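Local coordinates for beta-galactosidase (Geobacillus stearothermophilus, PDB 4OIF), which probably hydrolyses terminal non-reducing beta-D-galactose residues of beta-D-galactosides, as a zinc-containing member of glycoside hydrolase family 42, at residues A[122-127]-A[226-231]; A[128-133]-A[232-237]. All blocks are in the same frame, centred on the assembly; numbering follows the deposited sequence. Where two conformers were deposited one is given.

Contact 1 (A[122-127]-A[226-231]); sequences HCFTSS and RFVTDQ. With ZN (zinc ion), chain D.
Thr-125 OG1 accepts a hydrogen bond from Gln-231 NE2 at 2.8 Å, with an N-H...O angle of 157°; the hydroxyl lies practically in the plane of the glutamine amide, and the two side chains meet at about a right angle. Gln-231 reaches it by bending at chi2 (70°), which turns the amide off the helix 218-246 and toward the loop. The aliphatic root of the same residue serves Phe-124: Gln-231 CB sits over one face of that ring, 4.0 Å from its centroid and 14° off the normal, a CH-pi contact. It also lies over a face of the Phe-227 ring, near the rim. The two rings meet obliquely, Phe-124 CZ lying 3.8 Å from Phe-227 CE2, and Val-228 CG1 approaches Phe-124 CE2 at 4.1 Å, so the Phe-124 ring packs against Phe-227, Val-228 and Gln-231, about one turn of the helix. Next to it, Cys-123 turns its sulfur toward the zinc ion, SG to metal 2.5 Å. That sulfur also accepts a hydrogen bond from Ser-126 N at 3.2 Å and a weak one from Thr-125 N, which would probably spread some of the thiolate charge into the turn. Cys-163, Cys-165 and Cys-168 complete the metal shell, making this the four-cysteine zinc site of the enzyme, with its loop packed against a barrel helix.

Contact 2 (A[128-133]-A[232-237]); sequences VYREKT and TISFFE
Ser-234 OG is gripped from across the contact by Arg-130: NH1 donates to it at 2.9 Å, close to the guanidinium plane, and NH2 adds a weak bond at 3.3 Å. The arginine reaches across with a chain extended from CG to NE. Its NH2 has a stronger partner in Phe-124 O, in the loop before helix 127-144. At Phe-235 the backbone takes over, CA lying 3.4 Å above one face of the guanidinium, offset toward its rim. With an alanine in place of Arg-130, Ser-234 OG and Phe-124 O would probably both lose this donor, and a gap would open beside the Phe-235 backbone. Here two neighbouring helices on the outside of a TIM barrel run side by side, their local axes 10.6 Å apart and their N-to-C directions 35° from parallel. The Phe-235 side chain fills the groove between them: CG is anti to the backbone N (chi1 -173°), sending the ring toward the other helix. There its edge meets Tyr-129 rim to rim, Phe-235 CZ 3.4 Å from Tyr-129 CD2, with the planes 27° apart; the tyrosine hydroxyl itself bonds to Ser-90 O. Phe-235 CD2 rests 3.8 Å from Arg-130 CG, while Thr-133 closes on the ring from the opposite direction. A water sits above the centre of one face of this ring, donating to Thr-133 OG1 at 2.8 Å and to Phe-235 O at 3.2 Å, thereby tying the hydroxyl of one helix to a carbonyl of the other.

In the fold
Contacts 1 and 2 lie side by side, their centres 8 Å apart, in the family's TIM-barrel region. Their segments alternate along the chain: 122-127 runs straight into 128-133, and about a hundred residues later 226-231 runs into 232-237. The first pair passes from loop into helix 127-144; the second forms one continuous piece of helix 218-246, which is thus common to both. His-122, in the loop segment of contact 1, packs against the rings of Tyr-129 and Phe-235 of contact 2. The intervening chain supplies strand 150-154 and the three other zinc cysteines; the shared helix and the short separation put the zinc loop and the helix pair side by side on the outside of the barrel.

Contact 1 (A[122-127]-A[226-231])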
loop_
_atom_site.group_PDB
_atom_site.type_symbol
_atom_site.label_atom_id
_atom_site.label_comp_id
_atom_site.label_asym_id
_atom_site.label_seq_id
_atom_site.Cartn_x
_atom_site.Cartn_y
_atom_site.Cartn_z
ATOM N N HIS A 122 -19.690 -18.075 -4.267
ATOM C CA HIS A 122 -21.088 -18.009 -4.659
ATOM C C HIS A 122 -21.883 -17.052 -3.771
ATOM O O HIS A 122 -21.547 -16.851 -2.605
ATOM C CB HIS A 122 -21.703 -19.389 -4.560
ATOM C CG HIS A 122 -21.686 -19.941 -3.168
ATOM N ND1 HIS A 122 -20.550 -20.476 -2.590
ATOM C CD2 HIS A 122 -22.662 -20.024 -2.232
ATOM C CE1 HIS A 122 -20.835 -20.881 -1.365
ATOM N NE2 HIS A 122 -22.109 -20.619 -1.123
ATOM N N CYS A 123 -22.945 -16.482 -4.325
ATOM C CA CYS A 123 -23.938 -15.770 -3.535
ATOM C C CYS A 123 -24.605 -16.752 -2.568
ATOM O O CYS A 123 -25.164 -17.764 -3.002
ATOM C CB CYS A 123 -24.973 -15.104 -4.467
ATOM S SG CYS A 123 -26.544 -14.586 -3.681
ATOM N N PHE A 124 -24.561 -16.484 -1.268
ATOM C CA PHE A 124 -25.101 -17.462 -0.334
ATOM C C PHE A 124 -26.646 -17.361 -0.194
ATOM O O PHE A 124 -27.267 -18.167 0.520
ATOM C CB PHE A 124 -24.455 -17.340 1.063
ATOM C CG PHE A 124 -24.341 -15.922 1.598
ATOM C CD1 PHE A 124 -25.405 -15.069 1.541
ATOM C CD2 PHE A 124 -23.214 -15.539 2.337
ATOM C CE1 PHE A 124 -25.342 -13.813 2.077
ATOM C CE2 PHE A 124 -23.109 -14.270 2.891
ATOM C CZ PHE A 124 -24.216 -13.390 2.760
ATOM N N THR A 125 -27.278 -16.404 -0.884
ATOM C CA THR A 125 -28.740 -16.250 -0.791
ATOM C C THR A 125 -29.460 -16.890 -1.987
ATOM O O THR A 125 -30.542 -17.452 -1.833
ATOM C CB THR A 125 -29.164 -14.759 -0.679
ATOM O OG1 THR A 125 -28.756 -14.221 0.591
ATOM C CG2 THR A 125 -30.682 -14.614 -0.776
ATOM N N SER A 126 -28.848 -16.810 -3.169
ATOM C CA SER A 126 -29.443 -17.317 -4.420
ATOM C C SER A 126 -30.219 -18.640 -4.284
ATOM O O SER A 126 -29.676 -19.650 -3.816
ATOM C CB SER A 126 -28.351 -17.488 -5.470
ATOM O OG SER A 126 -28.760 -18.375 -6.494
ATOM N N SER A 127 -31.489 -18.633 -4.678
ATOM C CA SER A 127 -32.310 -19.831 -4.542
ATOM C C SER A 127 -31.876 -20.874 -5.560
ATOM O O SER A 127 -31.972 -22.094 -5.312
ATOM C CB SER A 127 -33.796 -19.506 -4.708
ATOM O OG SER A 127 -34.063 -18.933 -5.968
ATOM N N ARG A 226 -22.539 -11.146 11.684
ATOM C CA ARG A 226 -23.400 -12.186 12.241
ATOM C C ARG A 226 -24.310 -12.769 11.161
ATOM O O ARG A 226 -24.488 -13.974 11.075
ATOM C CB ARG A 226 -24.246 -11.649 13.392
ATOM C CG ARG A 226 -23.482 -11.322 14.662
ATOM C CD ARG A 226 -24.345 -10.508 15.618
ATOM N NE ARG A 226 -23.761 -10.417 16.951
ATOM C CZ ARG A 226 -23.783 -9.324 17.711
ATOM N NH1 ARG A 226 -24.355 -8.207 17.270
ATOM N NH2 ARG A 226 -23.223 -9.342 18.915
ATOM N N PHE A 227 -24.874 -11.908 10.329
ATOM C CA PHE A 227 -25.749 -12.372 9.269
ATOM C C PHE A 227 -24.976 -13.182 8.254
ATOM O O PHE A 227 -25.500 -14.118 7.698
ATOM C CB PHE A 227 -26.445 -11.217 8.557
ATOM C CG PHE A 227 -27.032 -11.608 7.225
ATOM C CD1 PHE A 227 -28.239 -12.274 7.158
ATOM C CD2 PHE A 227 -26.363 -11.334 6.050
ATOM C CE1 PHE A 227 -28.777 -12.646 5.935
ATOM C CE2 PHE A 227 -26.891 -11.706 4.834
ATOM C CZ PHE A 227 -28.102 -12.358 4.774
ATOM N N VAL A 228 -23.736 -12.807 7.996
ATOM C CA VAL A 228 -22.915 -13.539 7.050
ATOM C C VAL A 228 -22.717 -14.963 7.569
ATOM O O VAL A 228 -22.880 -15.956 6.813
ATOM C CB VAL A 228 -21.557 -12.834 6.825
ATOM C CG1 VAL A 228 -20.576 -13.767 6.110
ATOM C CG2 VAL A 228 -21.769 -11.527 6.050
ATOM N N THR A 229 -22.402 -15.068 8.859
ATOM C CA THR A 229 -22.310 -16.387 9.476
ATOM C C THR A 229 -23.622 -17.186 9.362
ATOM O O THR A 229 -23.629 -18.323 8.866
ATOM C CB THR A 229 -21.912 -16.287 10.958
ATOM O OG1 THR A 229 -20.521 -15.965 11.041
ATOM C CG2 THR A 229 -22.155 -17.618 11.676
ATOM N N ASP A 230 -24.725 -16.580 9.790
ATOM C CA ASP A 230 -26.019 -17.248 9.755
ATOM C C ASP A 230 -26.424 -17.688 8.352
ATOM O O ASP A 230 -26.910 -18.788 8.165
ATOM C CB ASP A 230 -27.105 -16.350 10.339
ATOM C CG ASP A 230 -27.128 -16.375 11.857
ATOM O OD1 ASP A 230 -26.423 -17.221 12.446
ATOM O OD2 ASP A 230 -27.853 -15.554 12.461
ATOM N N GLN A 231 -26.219 -16.835 7.365
ATOM C CA GLN A 231 -26.631 -17.143 6.023
ATOM C C GLN A 231 -25.742 -18.230 5.418
ATOM O O GLN A 231 -26.225 -19.094 4.653
ATOM C CB GLN A 231 -26.631 -15.864 5.167
ATOM C CG GLN A 231 -27.310 -16.027 3.810
ATOM C CD GLN A 231 -28.806 -16.190 3.850
ATOM O OE1 GLN A 231 -29.359 -16.844 4.730
ATOM N NE2 GLN A 231 -29.481 -15.598 2.869
HETATM ZN ZN ZN D . -26.086 -12.344 -2.809
#

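Contact 2 (A[128-133]-A[232-237])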
loop_
_atom_site.group_PDB
_atom_site.type_symbol
_atom_site.label_atom_id
_atom_site.label_comp_id
_atom_site.label_asym_id
_atom_site.label_seq_id
_atom_site.Cartn_x
_atom_site.Cartn_y
_atom_site.Cartn_z
ATOM N N VAL A 128 -31.379 -20.393 -6.692
ATOM C CA VAL A 128 -30.925 -21.272 -7.745
ATOM C C VAL A 128 -29.715 -22.082 -7.282
ATOM O O VAL A 128 -29.665 -23.297 -7.478
ATOM C CB VAL A 128 -30.583 -20.473 -9.001
ATOM C CG1 VAL A 128 -29.688 -21.286 -9.937
ATOM C CG2 VAL A 128 -31.858 -20.029 -9.684
ATOM N N TYR A 129 -28.752 -21.424 -6.644
ATOM C CA TYR A 129 -27.551 -22.132 -6.249
ATOM C C TYR A 129 -27.850 -23.097 -5.099
ATOM O O TYR A 129 -27.305 -24.206 -5.046
ATOM C CB TYR A 129 -26.432 -21.158 -5.867
ATOM C CG TYR A 129 -25.099 -21.836 -5.950
ATOM C CD1 TYR A 129 -24.688 -22.442 -7.135
ATOM C CD2 TYR A 129 -24.268 -21.917 -4.844
ATOM C CE1 TYR A 129 -23.476 -23.090 -7.221
ATOM C CE2 TYR A 129 -23.046 -22.561 -4.922
ATOM C CZ TYR A 129 -22.658 -23.148 -6.110
ATOM O OH TYR A 129 -21.438 -23.784 -6.188
ATOM N N ARG A 130 -28.732 -22.682 -4.198
ATOM C CA ARG A 130 -29.180 -23.549 -3.112
ATOM C C ARG A 130 -29.835 -24.819 -3.658
ATOM O O ARG A 130 -29.528 -25.939 -3.209
ATOM C CB ARG A 130 -30.138 -22.789 -2.185
ATOM C CG ARG A 130 -29.404 -21.877 -1.223
ATOM C CD ARG A 130 -30.317 -20.921 -0.482
ATOM N NE ARG A 130 -29.538 -20.062 0.414
ATOM C CZ ARG A 130 -29.459 -20.226 1.733
ATOM N NH1 ARG A 130 -30.132 -21.207 2.322
ATOM N NH2 ARG A 130 -28.723 -19.398 2.464
ATOM N N GLU A 131 -30.691 -24.645 -4.663
ATOM C CA GLU A 131 -31.359 -25.780 -5.298
ATOM C C GLU A 131 -30.424 -26.697 -6.104
ATOM O O GLU A 131 -30.521 -27.922 -6.000
ATOM C CB GLU A 131 -32.498 -25.281 -6.187
ATOM C CG GLU A 131 -33.699 -24.797 -5.376
ATOM C CD GLU A 131 -34.767 -24.102 -6.212
ATOM O OE1 GLU A 131 -34.761 -24.263 -7.455
ATOM O OE2 GLU A 131 -35.611 -23.389 -5.616
ATOM N N LYS A 132 -29.523 -26.124 -6.895
ATOM C CA LYS A 132 -28.630 -26.948 -7.698
ATOM C C LYS A 132 -27.628 -27.707 -6.819
ATOM O O LYS A 132 -27.365 -28.910 -7.064
ATOM C CB LYS A 132 -27.908 -26.095 -8.738
ATOM C CG LYS A 132 -28.844 -25.495 -9.795
ATOM C CD LYS A 132 -28.543 -26.025 -11.191
ATOM C CE LYS A 132 -29.586 -25.562 -12.211
ATOM N NZ LYS A 132 -30.936 -26.202 -12.034
ATOM N N THR A 133 -27.099 -27.043 -5.788
ATOM C CA THR A 133 -26.171 -27.729 -4.904
ATOM C C THR A 133 -26.911 -28.793 -4.100
ATOM O O THR A 133 -26.424 -29.920 -3.959
ATOM C CB THR A 133 -25.437 -26.763 -3.952
ATOM O OG1 THR A 133 -26.388 -26.056 -3.154
ATOM C CG2 THR A 133 -24.589 -25.771 -4.743
ATOM N N THR A 232 -24.463 -18.218 5.799
ATOM C CA THR A 232 -23.551 -19.301 5.416
ATOM C C THR A 232 -24.017 -20.650 5.997
ATOM O O THR A 232 -24.133 -21.649 5.272
ATOM C CB THR A 232 -22.114 -18.998 5.877
ATOM O OG1 THR A 232 -21.623 -17.870 5.157
ATOM C CG2 THR A 232 -21.194 -20.167 5.626
ATOM N N ILE A 233 -24.322 -20.662 7.296
ATOM C CA ILE A 233 -24.806 -21.872 7.956
ATOM C C ILE A 233 -26.120 -22.366 7.348
ATOM O O ILE A 233 -26.280 -23.557 7.085
ATOM C CB ILE A 233 -25.004 -21.656 9.448
ATOM C CG1 ILE A 233 -23.663 -21.354 10.108
ATOM C CG2 ILE A 233 -25.631 -22.888 10.086
ATOM C CD1 ILE A 233 -23.751 -21.224 11.640
ATOM N N SER A 234 -27.043 -21.446 7.099
ATOM C CA SER A 234 -28.292 -21.761 6.401
ATOM C C SER A 234 -28.029 -22.428 5.034
ATOM O O SER A 234 -28.702 -23.421 4.676
ATOM C CB SER A 234 -29.133 -20.490 6.234
ATOM O OG SER A 234 -30.108 -20.623 5.211
ATOM N N PHE A 235 -27.051 -21.900 4.289
ATOM C CA PHE A 235 -26.660 -22.518 3.021
ATOM C C PHE A 235 -26.181 -23.939 3.244
ATOM O O PHE A 235 -26.516 -24.852 2.479
ATOM C CB PHE A 235 -25.563 -21.715 2.325
ATOM C CG PHE A 235 -25.230 -22.206 0.935
ATOM C CD1 PHE A 235 -24.348 -23.264 0.742
ATOM C CD2 PHE A 235 -25.785 -21.592 -0.186
ATOM C CE1 PHE A 235 -24.042 -23.718 -0.546
ATOM C CE2 PHE A 235 -25.476 -22.033 -1.476
ATOM C CZ PHE A 235 -24.603 -23.104 -1.652
ATOM N N PHE A 236 -25.375 -24.114 4.285
ATOM C CA PHE A 236 -24.868 -25.435 4.644
ATOM C C PHE A 236 -25.998 -26.444 4.942
ATOM O O PHE A 236 -25.965 -27.592 4.494
ATOM C CB PHE A 236 -23.939 -25.308 5.854
ATOM C CG PHE A 236 -23.700 -26.596 6.580
ATOM C CD1 PHE A 236 -22.670 -27.444 6.194
ATOM C CD2 PHE A 236 -24.492 -26.956 7.664
ATOM C CE1 PHE A 236 -22.438 -28.640 6.866
ATOM C CE2 PHE A 236 -24.267 -28.151 8.342
ATOM C CZ PHE A 236 -23.240 -28.996 7.942
ATOM N N GLU A 237 -26.972 -26.008 5.727
ATOM C CA GLU A 237 -28.084 -26.843 6.135
ATOM C C GLU A 237 -28.852 -27.256 4.903
ATOM O O GLU A 237 -29.238 -28.438 4.722
ATOM C CB GLU A 237 -28.982 -26.089 7.119
ATOM C CG GLU A 237 -28.370 -25.932 8.502
ATOM C CD GLU A 237 -28.317 -27.261 9.259
ATOM O OE1 GLU A 237 -29.092 -28.169 8.869
ATOM O OE2 GLU A 237 -27.521 -27.400 10.232
HETATM O O HOH W 1 -27.300 -25.186 -0.629
#